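Aminofutalosine deaminase (Helicobacter pylori, PDB 7LKK) deaminates the purine base of aminofutalosine, a step of the menaquinone pathway, using a metal ion held in an amidohydrolase barrel. Local coordinates at residues A344-H349 with K358-G363. Numbering follows the deposited sequence.
Sequences AFLLSH and KIALLG
With chi1 at -177°, F345 sets CG opposite its own backbone N and sends its ring, flat, rigid and long enough to reach across, out from one helix toward A360 and I359 of the next. The ring comes to A360 obliquely, CD2 resting 3.6 Å from A360 CB, while its far end carries CZ to within 3.9 Å of I359 CG2, a methyl lying at the ring edge near the ring plane. Being beta-branched, I359 carries that methyl directly on CB, close to the backbone and anti to its N, and the two side chains cross at about a right angle. Alanine suits the middle position: its single methyl lets the phenyl ring come close to the backbone, CE2 lying 3.9 Å from A360 CA. A second, looser touch comes from L346, a flexible aliphatic chain: CD2, the methyl turned back rather than the one continuing the chain, packs beside A360, 4.2 Å from its CB. No hydrogen bond joins the two segments; the contact is wholly apolar, and F345, L346 and A360 are buried. On one face of the F345 ring sits H349, with CD2 3.7 Å above the ring plane and offset toward the rim. S348 turns its hydroxyl back along the chain, OG donating to A344 O at 2.7 Å from above the carbonyl plane. Beyond the pair, L356 also packs on F345 and L346, L406 touches A360, and NE of R304 of the second subunit donates a hydrogen bond to L346 O. The short helical axes pass 10.3 Å apart at 142°, roughly antiparallel, a helical hairpin in which consecutive helices 338-348 and 353-364 pack after the last parallel strand, 323-325, of the metal-dependent amidohydrolase TIM barrel.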
ATOM      1  N   ALA A 344       2.644   1.570  -3.073  1.00 18.46           N
ATOM      2  CA  ALA A 344       3.001   2.131  -1.775  1.00 16.02           C
ATOM      3  C   ALA A 344       3.475   3.569  -1.927  1.00 15.68           C
ATOM      4  O   ALA A 344       3.157   4.430  -1.099  1.00 15.48           O
ATOM      5  CB  ALA A 344       4.080   1.277  -1.104  1.00 16.87           C
ATOM      6  N   PHE A 345       4.226   3.842  -2.997  1.00 15.02           N
ATOM      7  CA  PHE A 345       4.686   5.195  -3.292  1.00 16.07           C
ATOM      8  C   PHE A 345       3.508   6.150  -3.467  1.00 18.13           C
ATOM      9  O   PHE A 345       3.527   7.274  -2.951  1.00 17.20           O
ATOM     10  CB  PHE A 345       5.562   5.154  -4.549  1.00 16.60           C
ATOM     11  CG  PHE A 345       6.162   6.474  -4.940  1.00 16.29           C
ATOM     12  CD1 PHE A 345       7.260   6.983  -4.267  1.00 17.59           C
ATOM     13  CD2 PHE A 345       5.651   7.187  -6.016  1.00 19.68           C
ATOM     14  CE1 PHE A 345       7.825   8.194  -4.643  1.00 17.67           C
ATOM     15  CE2 PHE A 345       6.207   8.394  -6.394  1.00 17.76           C
ATOM     16  CZ  PHE A 345       7.296   8.898  -5.707  1.00 21.05           C
ATOM     17  N   LEU A 346       2.471   5.713  -4.185  1.00 16.79           N
ATOM     18  CA  LEU A 346       1.289   6.552  -4.363  1.00 16.68           C
ATOM     19  C   LEU A 346       0.618   6.851  -3.028  1.00 19.60           C
ATOM     20  O   LEU A 346       0.093   7.951  -2.821  1.00 18.36           O
ATOM     21  CB  LEU A 346       0.307   5.879  -5.321  1.00 18.92           C
ATOM     22  CG  LEU A 346       0.797   5.632  -6.748  1.00 18.30           C
ATOM     23  CD1 LEU A 346      -0.286   4.943  -7.573  1.00 18.85           C
ATOM     24  CD2 LEU A 346       1.239   6.934  -7.412  1.00 18.27           C
ATOM     25  N   LEU A 347       0.631   5.885  -2.107  1.00 19.49           N
ATOM     26  CA  LEU A 347      -0.000   6.070  -0.807  1.00 18.07           C
ATOM     27  C   LEU A 347       0.836   6.912   0.146  1.00 21.10           C
ATOM     28  O   LEU A 347       0.289   7.457   1.109  1.00 21.49           O
ATOM     29  CB  LEU A 347      -0.281   4.710  -0.165  1.00 20.22           C
ATOM     30  CG  LEU A 347      -1.291   3.814  -0.883  1.00 20.73           C
ATOM     31  CD1 LEU A 347      -1.268   2.414  -0.295  1.00 22.89           C
ATOM     32  CD2 LEU A 347      -2.687   4.412  -0.802  1.00 20.50           C
ATOM     33  N   SER A 348       2.136   7.047  -0.109  1.00 20.32           N
ATOM     34  CA  SER A 348       3.061   7.667   0.831  1.00 21.94           C
ATOM     35  C   SER A 348       3.253   9.161   0.605  1.00 21.70           C
ATOM     36  O   SER A 348       3.968   9.799   1.385  1.00 23.40           O
ATOM     37  CB  SER A 348       4.425   6.969   0.756  1.00 17.94           C
ATOM     38  OG  SER A 348       4.302   5.585   1.038  1.00 17.77           O
ATOM     39  N   HIS A 349       2.642   9.739  -0.427  1.00 22.11           N
ATOM     40  CA  HIS A 349       2.827  11.152  -0.731  1.00 26.77           C
ATOM     41  C   HIS A 349       1.493  11.781  -1.100  1.00 20.60           C
ATOM     42  O   HIS A 349       0.685  11.171  -1.804  1.00 24.88           O
ATOM     43  CB  HIS A 349       3.840  11.338  -1.864  1.00 19.51           C
ATOM     44  CG  HIS A 349       5.144  10.645  -1.621  1.00 21.19           C
ATOM     45  ND1 HIS A 349       6.199  11.251  -0.974  1.00 18.50           N
ATOM     46  CD2 HIS A 349       5.560   9.394  -1.928  1.00 16.98           C
ATOM     47  CE1 HIS A 349       7.211  10.406  -0.900  1.00 19.83           C
ATOM     48  NE2 HIS A 349       6.850   9.271  -1.471  1.00 17.52           N
ATOM     49  N   LYS A 358       2.821  10.074 -12.723  1.00 17.34           N
ATOM     50  CA  LYS A 358       3.885  10.295 -13.697  1.00 21.40           C
ATOM     51  C   LYS A 358       5.257  10.171 -13.045  1.00 19.37           C
ATOM     52  O   LYS A 358       6.174   9.574 -13.621  1.00 21.16           O
ATOM     53  CB  LYS A 358       3.737  11.672 -14.342  1.00 22.12           C
ATOM     54  CG  LYS A 358       2.444  11.883 -15.112  1.00 25.83           C
ATOM     55  CD  LYS A 358       2.366  13.310 -15.640  1.00 30.37           C
ATOM     56  CE  LYS A 358       1.047  13.570 -16.353  1.00 41.98           C
ATOM     57  NZ  LYS A 358       0.879  15.010 -16.699  1.00 40.99           N
ATOM     58  N   ILE A 359       5.411  10.732 -11.846  1.00 17.13           N
ATOM     59  CA  ILE A 359       6.671  10.617 -11.120  1.00 19.46           C
ATOM     60  C   ILE A 359       6.971   9.159 -10.801  1.00 19.40           C
ATOM     61  O   ILE A 359       8.114   8.701 -10.933  1.00 18.67           O
ATOM     62  CB  ILE A 359       6.628  11.490  -9.851  1.00 19.62           C
ATOM     63  CG1 ILE A 359       6.666  12.968 -10.236  1.00 25.57           C
ATOM     64  CG2 ILE A 359       7.771  11.146  -8.907  1.00 18.95           C
ATOM     65  CD1 ILE A 359       6.420  13.906  -9.086  1.00 24.12           C
ATOM     66  N   ALA A 360       5.946   8.402 -10.400  1.00 17.33           N
ATOM     67  CA  ALA A 360       6.144   6.995 -10.063  1.00 16.79           C
ATOM     68  C   ALA A 360       6.591   6.194 -11.280  1.00 22.03           C
ATOM     69  O   ALA A 360       7.531   5.393 -11.201  1.00 16.84           O
ATOM     70  CB  ALA A 360       4.856   6.413  -9.476  1.00 18.59           C
ATOM     71  N   LEU A 361       5.936   6.409 -12.425  1.00 16.08           N
ATOM     72  CA  LEU A 361       6.279   5.660 -13.631  1.00 17.90           C
ATOM     73  C   LEU A 361       7.688   5.992 -14.107  1.00 15.02           C
ATOM     74  O   LEU A 361       8.480   5.091 -14.407  1.00 17.32           O
ATOM     75  CB  LEU A 361       5.257   5.939 -14.734  1.00 16.37           C
ATOM     76  CG  LEU A 361       5.514   5.267 -16.086  1.00 20.30           C
ATOM     77  CD1 LEU A 361       5.623   3.759 -15.927  1.00 16.96           C
ATOM     78  CD2 LEU A 361       4.421   5.624 -17.089  1.00 18.96           C
ATOM     79  N   LEU A 362       8.016   7.285 -14.202  1.00 16.23           N
ATOM     80  CA  LEU A 362       9.368   7.672 -14.590  1.00 15.15           C
ATOM     81  C   LEU A 362      10.390   7.238 -13.546  1.00 16.19           C
ATOM     82  O   LEU A 362      11.535   6.920 -13.890  1.00 14.63           O
ATOM     83  CB  LEU A 362       9.446   9.183 -14.815  1.00 17.14           C
ATOM     84  CG  LEU A 362       8.610   9.734 -15.974  1.00 22.66           C
ATOM     85  CD1 LEU A 362       8.856  11.223 -16.167  1.00 24.24           C
ATOM     86  CD2 LEU A 362       8.896   8.965 -17.251  1.00 19.75           C
ATOM     87  N   GLY A 363       9.998   7.226 -12.270  1.00 18.71           N
ATOM     88  CA  GLY A 363      10.871   6.723 -11.225  1.00 14.71           C
ATOM     89  C   GLY A 363      11.191   5.250 -11.354  1.00 17.52           C
ATOM     90  O   GLY A 363      12.210   4.793 -10.825  1.00 19.21           O
TER